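Local coordinates for protein glucose-6-phosphate isomerase (Plasmodium falciparum, PDB 3QKI) that probably interconverts alpha-D-glucose 6-phosphate and beta-D-fructose 6-phosphate, the isomerase step of glycolysis, as a member of the glucose-6-phosphate isomerase family, at residues V103-N108 and V404-Q409; K145-S150 and F328-M333; E486-E491 and E500-K505. One frame throughout, in Å; residues are numbered along the deposited sequence.

Interaction 1: residues V103-N108 and V404-Q409; sequences VNMTEN and VDRNNQ
Met105 and Arg406 face each other with their CA atoms 7.5 Å apart, each in a loop without regular structure, the second folded into a type I beta turn from Asp405 to Asn408. The Arg406 side chain reaches across to the backbone of 103-108: NH2 donates to Val103 O at 2.8 Å, in the carbonyl plane and on a lone pair, with a bent N-H...O angle of 146°, and NH1 adds a weak second bond to the same oxygen. Straight at chi2 and then bent at chi3 (68°), the arginine chain swings its guanidinium to the Val103 carbonyl. Met105 crosses it obliquely, its CG lying over one face, 3.7 Å from Arg406 NH2. The turn itself is braced by Asp405 OD1, which accepts from the backbone N of Asn407, an Asx turn, and of Gln409, the two donors arriving from opposite faces of the carboxylate. Asn408 OD1 is hydrogen-bonded to His504 NE2 of the second subunit, so this pair of loops sits at the dimer interface, where Met105 also packs on that histidine. Doubly bent at chi2 and chi3, the methionine brings its CE to 3.4 Å from Arg406 O and 3.2 Å from Asn408 OD1.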
# COMPACT_ATOMS: atom_id res chain seq x y z
N VAL A 103 -18.31 -16.85 20.36
CA VAL A 103 -17.04 -17.38 19.86
C VAL A 103 -15.83 -16.45 20.11
O VAL A 103 -14.69 -16.92 20.08
CB VAL A 103 -17.12 -17.93 18.41
CG1 VAL A 103 -18.16 -19.04 18.32
CG2 VAL A 103 -17.40 -16.83 17.40
N ASN A 104 -16.09 -15.14 20.37
CA ASN A 104 -15.03 -14.20 20.71
C ASN A 104 -14.86 -14.45 22.21
O ASN A 104 -15.53 -13.85 23.04
CB ASN A 104 -15.47 -12.77 20.40
CG ASN A 104 -14.48 -11.71 20.78
OD1 ASN A 104 -13.47 -11.96 21.45
ND2 ASN A 104 -14.77 -10.49 20.40
N MET A 105 -14.00 -15.43 22.52
CA MET A 105 -13.81 -15.95 23.87
C MET A 105 -13.02 -15.08 24.86
O MET A 105 -13.08 -15.34 26.06
CB MET A 105 -13.34 -17.43 23.84
CG MET A 105 -12.25 -17.73 22.75
SD MET A 105 -10.58 -17.05 23.00
CE MET A 105 -10.12 -17.82 24.59
N THR A 106 -12.34 -14.03 24.39
CA THR A 106 -11.62 -13.17 25.33
C THR A 106 -12.49 -11.99 25.77
O THR A 106 -12.26 -11.43 26.82
CB THR A 106 -10.26 -12.70 24.81
OG1 THR A 106 -10.47 -11.82 23.71
CG2 THR A 106 -9.34 -13.86 24.44
N GLU A 107 -13.44 -11.58 24.93
CA GLU A 107 -14.34 -10.47 25.24
C GLU A 107 -15.74 -11.00 25.56
O GLU A 107 -16.61 -10.22 25.93
CB GLU A 107 -14.38 -9.47 24.07
CG GLU A 107 -13.06 -8.75 23.85
CD GLU A 107 -13.00 -7.86 22.62
OE1 GLU A 107 -13.42 -8.32 21.54
OE2 GLU A 107 -12.49 -6.72 22.73
N ASN A 108 -15.94 -12.33 25.45
CA ASN A 108 -17.21 -13.04 25.67
C ASN A 108 -18.33 -12.43 24.83
O ASN A 108 -19.31 -11.92 25.36
CB ASN A 108 -17.58 -13.11 27.17
CG ASN A 108 -18.58 -14.21 27.45
OD1 ASN A 108 -18.60 -15.25 26.78
ND2 ASN A 108 -19.45 -13.98 28.41
N VAL A 404 -1.50 -16.06 21.02
CA VAL A 404 -2.14 -16.78 22.12
C VAL A 404 -3.29 -17.54 21.53
O VAL A 404 -4.10 -16.96 20.79
CB VAL A 404 -2.63 -15.88 23.27
CG1 VAL A 404 -3.13 -16.73 24.44
CG2 VAL A 404 -1.55 -14.89 23.73
N ASP A 405 -3.34 -18.86 21.80
CA ASP A 405 -4.37 -19.71 21.24
C ASP A 405 -5.74 -19.64 21.98
O ASP A 405 -5.86 -18.95 23.00
CB ASP A 405 -3.85 -21.14 21.01
CG ASP A 405 -3.67 -22.02 22.22
OD1 ASP A 405 -4.09 -21.61 23.33
OD2 ASP A 405 -3.14 -23.15 22.06
N ARG A 406 -6.74 -20.34 21.45
CA ARG A 406 -8.09 -20.38 22.02
C ARG A 406 -8.17 -21.09 23.39
O ARG A 406 -9.20 -21.04 24.04
CB ARG A 406 -9.13 -20.90 21.00
CG ARG A 406 -9.36 -19.93 19.83
CD ARG A 406 -10.39 -20.42 18.81
NE ARG A 406 -11.74 -20.45 19.39
CZ ARG A 406 -12.61 -19.44 19.36
NH1 ARG A 406 -12.32 -18.31 18.71
NH2 ARG A 406 -13.80 -19.57 19.94
N ASN A 407 -7.08 -21.73 23.81
CA ASN A 407 -6.92 -22.38 25.11
C ASN A 407 -6.08 -21.50 26.04
O ASN A 407 -5.65 -21.97 27.09
CB ASN A 407 -6.26 -23.76 24.95
CG ASN A 407 -7.06 -24.73 24.10
OD1 ASN A 407 -8.30 -24.79 24.19
ND2 ASN A 407 -6.38 -25.51 23.24
N ASN A 408 -5.85 -20.24 25.64
CA ASN A 408 -5.12 -19.20 26.39
C ASN A 408 -3.66 -19.48 26.60
O ASN A 408 -3.01 -18.86 27.45
CB ASN A 408 -5.85 -18.86 27.73
CG ASN A 408 -7.31 -18.64 27.54
OD1 ASN A 408 -7.73 -17.79 26.74
ND2 ASN A 408 -8.10 -19.42 28.22
N GLN A 409 -3.10 -20.36 25.76
CA GLN A 409 -1.69 -20.74 25.81
C GLN A 409 -0.88 -19.88 24.85
O GLN A 409 -1.25 -19.78 23.68
CB GLN A 409 -1.52 -22.24 25.45
CG GLN A 409 -2.26 -23.22 26.38
CD GLN A 409 -2.05 -22.91 27.85
OE1 GLN A 409 -0.91 -22.82 28.36
NE2 GLN A 409 -3.16 -22.71 28.57

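Interaction 2: residues K145-S150 and F328-M333; sequences KIEKYS and FGYKNM
Ile146 begins the contact on helix 135-154, its CG2 lying 4.4 Å from Tyr330 CD1, a loose apolar touch; Ser325 of helix 318-328 packs on both residues. One residue on, Glu147 does most of the touching. Its CB sits over one face of the Tyr330 ring, 3.8 Å from the centroid and 17° off the ring normal, a CH-pi contact displaced toward the rim. With CG anti to the backbone N (chi1 176°) and the chain extended beyond, the glutamate runs across the tyrosine at about a right angle: CG comes within 3.6 Å of Tyr330 CD2, and the carboxylate ends above the CD2-CE2 rim, its plane 25° from that of the ring. Here helix 135-154 packs on the N-terminal turn of helix 330-349, which Tyr330 opens directly after the N-cap residue Gly329, also the first to leave helix 318-328. Phi is positive there, and at these backbone angles a beta carbon would collide with Phe328 O. Last comes Ser150, whose OG bonds back to Ile146 O at 2.8 Å, sharing that acceptor with its own backbone N. The same OG accepts from a water at 3.0 Å, which in turn accepts from Tyr330 N at 2.9 Å, bridging the two helices.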
# COMPACT_ATOMS: atom_id res chain seq x y z
N LYS A 145 -34.11 2.65 7.62
CA LYS A 145 -33.78 4.02 7.95
C LYS A 145 -32.76 4.57 6.93
O LYS A 145 -32.87 5.73 6.49
CB LYS A 145 -33.22 4.09 9.38
CG LYS A 145 -33.03 5.49 9.92
CD LYS A 145 -32.49 5.44 11.32
CE LYS A 145 -31.93 6.74 11.79
NZ LYS A 145 -32.98 7.75 11.95
N ILE A 146 -31.77 3.74 6.54
CA ILE A 146 -30.73 4.12 5.56
C ILE A 146 -31.36 4.29 4.18
O ILE A 146 -31.07 5.28 3.50
CB ILE A 146 -29.54 3.11 5.52
CG1 ILE A 146 -28.74 3.15 6.85
CG2 ILE A 146 -28.63 3.36 4.29
CD1 ILE A 146 -27.79 1.98 7.05
N GLU A 147 -32.21 3.32 3.78
CA GLU A 147 -32.88 3.37 2.47
C GLU A 147 -33.64 4.69 2.36
O GLU A 147 -33.44 5.40 1.37
CB GLU A 147 -33.82 2.17 2.32
CG GLU A 147 -34.64 2.18 1.05
CD GLU A 147 -35.49 0.94 0.84
OE1 GLU A 147 -35.87 0.69 -0.32
OE2 GLU A 147 -35.74 0.20 1.82
N LYS A 148 -34.45 5.05 3.41
CA LYS A 148 -35.23 6.28 3.43
C LYS A 148 -34.34 7.52 3.40
O LYS A 148 -34.56 8.39 2.56
CB LYS A 148 -36.22 6.32 4.61
N TYR A 149 -33.34 7.59 4.28
CA TYR A 149 -32.44 8.74 4.36
C TYR A 149 -31.64 8.95 3.06
O TYR A 149 -31.58 10.08 2.58
CB TYR A 149 -31.50 8.63 5.59
CG TYR A 149 -30.62 9.85 5.76
CD1 TYR A 149 -31.09 10.99 6.40
CD2 TYR A 149 -29.32 9.87 5.27
CE1 TYR A 149 -30.29 12.12 6.55
CE2 TYR A 149 -28.51 11.00 5.39
CZ TYR A 149 -29.00 12.12 6.04
OH TYR A 149 -28.21 13.24 6.16
N SER A 150 -31.05 7.89 2.50
CA SER A 150 -30.25 7.96 1.28
C SER A 150 -31.14 8.30 0.08
O SER A 150 -30.74 9.12 -0.73
CB SER A 150 -29.46 6.68 1.05
OG SER A 150 -30.28 5.55 0.83
N PHE A 328 -24.32 5.71 -4.05
CA PHE A 328 -24.77 4.86 -5.15
C PHE A 328 -26.25 4.50 -5.20
O PHE A 328 -26.68 3.92 -6.21
CB PHE A 328 -23.94 3.57 -5.17
CG PHE A 328 -22.45 3.76 -5.13
CD1 PHE A 328 -21.82 4.70 -5.96
CD2 PHE A 328 -21.65 2.98 -4.30
CE1 PHE A 328 -20.44 4.86 -5.94
CE2 PHE A 328 -20.26 3.12 -4.31
CZ PHE A 328 -19.66 4.05 -5.13
N GLY A 329 -26.98 4.78 -4.13
CA GLY A 329 -28.39 4.40 -4.02
C GLY A 329 -28.52 3.08 -3.27
O GLY A 329 -27.68 2.19 -3.44
N TYR A 330 -29.53 2.97 -2.41
CA TYR A 330 -29.79 1.76 -1.62
C TYR A 330 -29.95 0.49 -2.46
O TYR A 330 -29.48 -0.57 -2.03
CB TYR A 330 -31.00 1.95 -0.69
CG TYR A 330 -31.18 0.78 0.24
CD1 TYR A 330 -30.33 0.60 1.34
CD2 TYR A 330 -32.12 -0.21 -0.02
CE1 TYR A 330 -30.45 -0.52 2.16
CE2 TYR A 330 -32.26 -1.32 0.81
CZ TYR A 330 -31.42 -1.47 1.90
OH TYR A 330 -31.53 -2.57 2.71
N LYS A 331 -30.66 0.57 -3.63
CA LYS A 331 -30.89 -0.59 -4.50
C LYS A 331 -29.56 -1.26 -4.86
O LYS A 331 -29.47 -2.48 -4.83
CB LYS A 331 -31.62 -0.21 -5.80
CG LYS A 331 -33.12 -0.15 -5.68
CD LYS A 331 -33.81 -0.10 -7.06
CE LYS A 331 -33.88 -1.44 -7.76
NZ LYS A 331 -34.68 -1.35 -9.02
N ASN A 332 -28.52 -0.46 -5.18
CA ASN A 332 -27.21 -1.00 -5.52
C ASN A 332 -26.58 -1.67 -4.28
O ASN A 332 -26.08 -2.78 -4.39
CB ASN A 332 -26.30 0.10 -6.08
CG ASN A 332 -26.60 0.48 -7.51
OD1 ASN A 332 -26.90 -0.36 -8.34
ND2 ASN A 332 -26.49 1.75 -7.82
N MET A 333 -26.70 -1.05 -3.11
CA MET A 333 -26.19 -1.58 -1.86
C MET A 333 -26.91 -2.85 -1.41
O MET A 333 -26.27 -3.73 -0.81
CB MET A 333 -26.05 -0.51 -0.80
CG MET A 333 -24.99 0.55 -1.15
SD MET A 333 -23.53 -0.07 -2.06
CE MET A 333 -22.75 -1.11 -0.76
O HOH W 1 -30.97 5.45 -2.04

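Interaction 3: residues E486-E491 and E500-K505; sequences EQVKEE and ELLTHK
Apolar packing carries the contact between Val488 and Leu502, which holds the 3-10 segment 500-505 against helix 485-495, the helix just before it in the chain. Val488 CG1, anti to the backbone N (chi1 166°), meets Leu502 CB at 3.8 Å and Leu502 CD2 at 4.0 Å, the two side chains running antiparallel alongside one another. The same methyl touches Lys505 CB at 3.9 Å, so one branch of the valine fits between two residues a 3-10 turn apart. At the margin, Leu502 CD1 lies 3.9 Å from Lys489 CA, while the rest of the lysine turns off. Methyl groups also rest on backbone oxygens: Val488 CG1 is 3.5 Å from Leu502 O, and Val488 CG2 is 3.4 Å from Lys505 O. Leu502 O has a second role, accepting from Lys505 N within the 3-10 segment. Polar contacts of 500-505 with the second subunit include Thr503 OG1 hydrogen-bonded to Asn408 O of that subunit and Lys505 in a cation-pi contact with Trp552 of that subunit. Between the two segments the union thus rests on van der Waals contact, while Thr503, His504 and Lys505 engage the neighbouring subunit.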
# COMPACT_ATOMS: atom_id res chain seq x y z
N GLU A 486 19.30 -24.49 -18.28
CA GLU A 486 19.43 -24.98 -19.66
C GLU A 486 18.58 -24.21 -20.68
O GLU A 486 19.02 -24.06 -21.82
CB GLU A 486 19.26 -26.50 -19.77
CG GLU A 486 20.47 -27.29 -19.26
CD GLU A 486 21.81 -27.01 -19.92
OE1 GLU A 486 21.85 -26.91 -21.17
OE2 GLU A 486 22.82 -26.88 -19.20
N GLN A 487 17.38 -23.71 -20.27
CA GLN A 487 16.52 -22.90 -21.16
C GLN A 487 17.20 -21.54 -21.41
O GLN A 487 17.18 -21.03 -22.53
CB GLN A 487 15.12 -22.67 -20.58
CG GLN A 487 14.25 -23.90 -20.50
CD GLN A 487 13.02 -23.64 -19.68
OE1 GLN A 487 12.98 -23.87 -18.47
NE2 GLN A 487 12.00 -23.08 -20.32
N VAL A 488 17.81 -20.97 -20.36
CA VAL A 488 18.58 -19.71 -20.39
C VAL A 488 19.79 -19.90 -21.35
O VAL A 488 20.03 -19.04 -22.20
CB VAL A 488 19.02 -19.30 -18.95
CG1 VAL A 488 20.09 -18.20 -18.98
CG2 VAL A 488 17.81 -18.88 -18.11
N LYS A 489 20.51 -21.03 -21.21
CA LYS A 489 21.68 -21.37 -22.02
C LYS A 489 21.29 -21.52 -23.50
O LYS A 489 22.03 -21.05 -24.37
CB LYS A 489 22.35 -22.64 -21.47
CG LYS A 489 23.74 -22.89 -22.00
CD LYS A 489 24.35 -24.14 -21.38
CE LYS A 489 25.69 -24.44 -22.02
NZ LYS A 489 26.22 -25.77 -21.63
N GLU A 490 20.12 -22.12 -23.78
CA GLU A 490 19.61 -22.31 -25.14
C GLU A 490 19.32 -20.97 -25.80
O GLU A 490 19.70 -20.80 -26.96
CB GLU A 490 18.37 -23.23 -25.15
CG GLU A 490 17.91 -23.59 -26.55
CD GLU A 490 16.82 -24.65 -26.64
OE1 GLU A 490 16.01 -24.76 -25.70
OE2 GLU A 490 16.78 -25.36 -27.67
N GLU A 491 18.66 -20.02 -25.08
CA GLU A 491 18.37 -18.67 -25.58
C GLU A 491 19.68 -17.90 -25.78
O GLU A 491 19.78 -17.09 -26.71
CB GLU A 491 17.46 -17.91 -24.59
CG GLU A 491 16.03 -18.41 -24.55
CD GLU A 491 15.02 -17.55 -23.83
OE1 GLU A 491 15.33 -17.05 -22.72
OE2 GLU A 491 13.86 -17.47 -24.31
N GLU A 500 29.25 -16.75 -17.92
CA GLU A 500 29.25 -16.76 -16.45
C GLU A 500 28.08 -15.97 -15.84
O GLU A 500 27.69 -16.22 -14.70
CB GLU A 500 30.61 -16.33 -15.86
CG GLU A 500 30.90 -14.84 -15.98
CD GLU A 500 31.40 -14.32 -17.31
OE1 GLU A 500 31.52 -15.13 -18.27
OE2 GLU A 500 31.67 -13.10 -17.40
N LEU A 501 27.49 -15.05 -16.63
CA LEU A 501 26.38 -14.22 -16.18
C LEU A 501 25.01 -14.91 -16.27
O LEU A 501 24.04 -14.37 -15.74
CB LEU A 501 26.38 -12.88 -16.95
CG LEU A 501 27.67 -12.01 -16.88
CD1 LEU A 501 27.62 -10.86 -17.85
CD2 LEU A 501 27.93 -11.47 -15.47
N LEU A 502 24.90 -16.07 -16.95
CA LEU A 502 23.62 -16.76 -17.17
C LEU A 502 22.78 -17.11 -15.93
O LEU A 502 21.55 -17.15 -16.01
CB LEU A 502 23.77 -17.96 -18.13
CG LEU A 502 24.28 -17.65 -19.55
CD1 LEU A 502 24.26 -18.91 -20.40
CD2 LEU A 502 23.45 -16.53 -20.24
N THR A 503 23.44 -17.33 -14.79
CA THR A 503 22.80 -17.64 -13.50
C THR A 503 21.81 -16.54 -13.09
O THR A 503 20.75 -16.85 -12.55
CB THR A 503 23.88 -17.86 -12.42
OG1 THR A 503 24.84 -16.80 -12.48
CG2 THR A 503 24.56 -19.20 -12.54
N HIS A 504 22.14 -15.26 -13.39
CA HIS A 504 21.31 -14.08 -13.12
C HIS A 504 19.96 -14.11 -13.84
O HIS A 504 19.04 -13.42 -13.45
CB HIS A 504 22.10 -12.81 -13.52
CG HIS A 504 23.32 -12.60 -12.69
ND1 HIS A 504 23.27 -11.90 -11.51
CD2 HIS A 504 24.60 -13.03 -12.90
CE1 HIS A 504 24.51 -11.93 -11.02
NE2 HIS A 504 25.34 -12.59 -11.83
N LYS A 505 19.84 -14.92 -14.90
CA LYS A 505 18.64 -15.00 -15.71
C LYS A 505 17.75 -16.23 -15.43
O LYS A 505 16.70 -16.40 -16.07
CB LYS A 505 19.03 -14.95 -17.19
CG LYS A 505 19.56 -13.59 -17.62
CD LYS A 505 19.68 -13.57 -19.14
CE LYS A 505 20.22 -12.27 -19.64
NZ LYS A 505 20.40 -12.28 -21.11

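Interaction 2 is the most buried of the three, joining helix 135-154 to the start of helix 330-349 inside one subunit, whereas interactions 1 and 3 are only partly buried and both reach the second subunit. Interactions 1 and 3 belong to one interface: the turn of 404-409 in one subunit meets 500-505 of the other. Chemistry follows place: an arginine-to-carbonyl grip between loops in interaction 1, CH-pi packing with a water bridge in interaction 2, and plain methyl packing in interaction 3. Within one chain the centres of interactions 1 and 3 stand about 53 Å apart, and interactions 2 and 3 lie on opposite sides of the chain's centre.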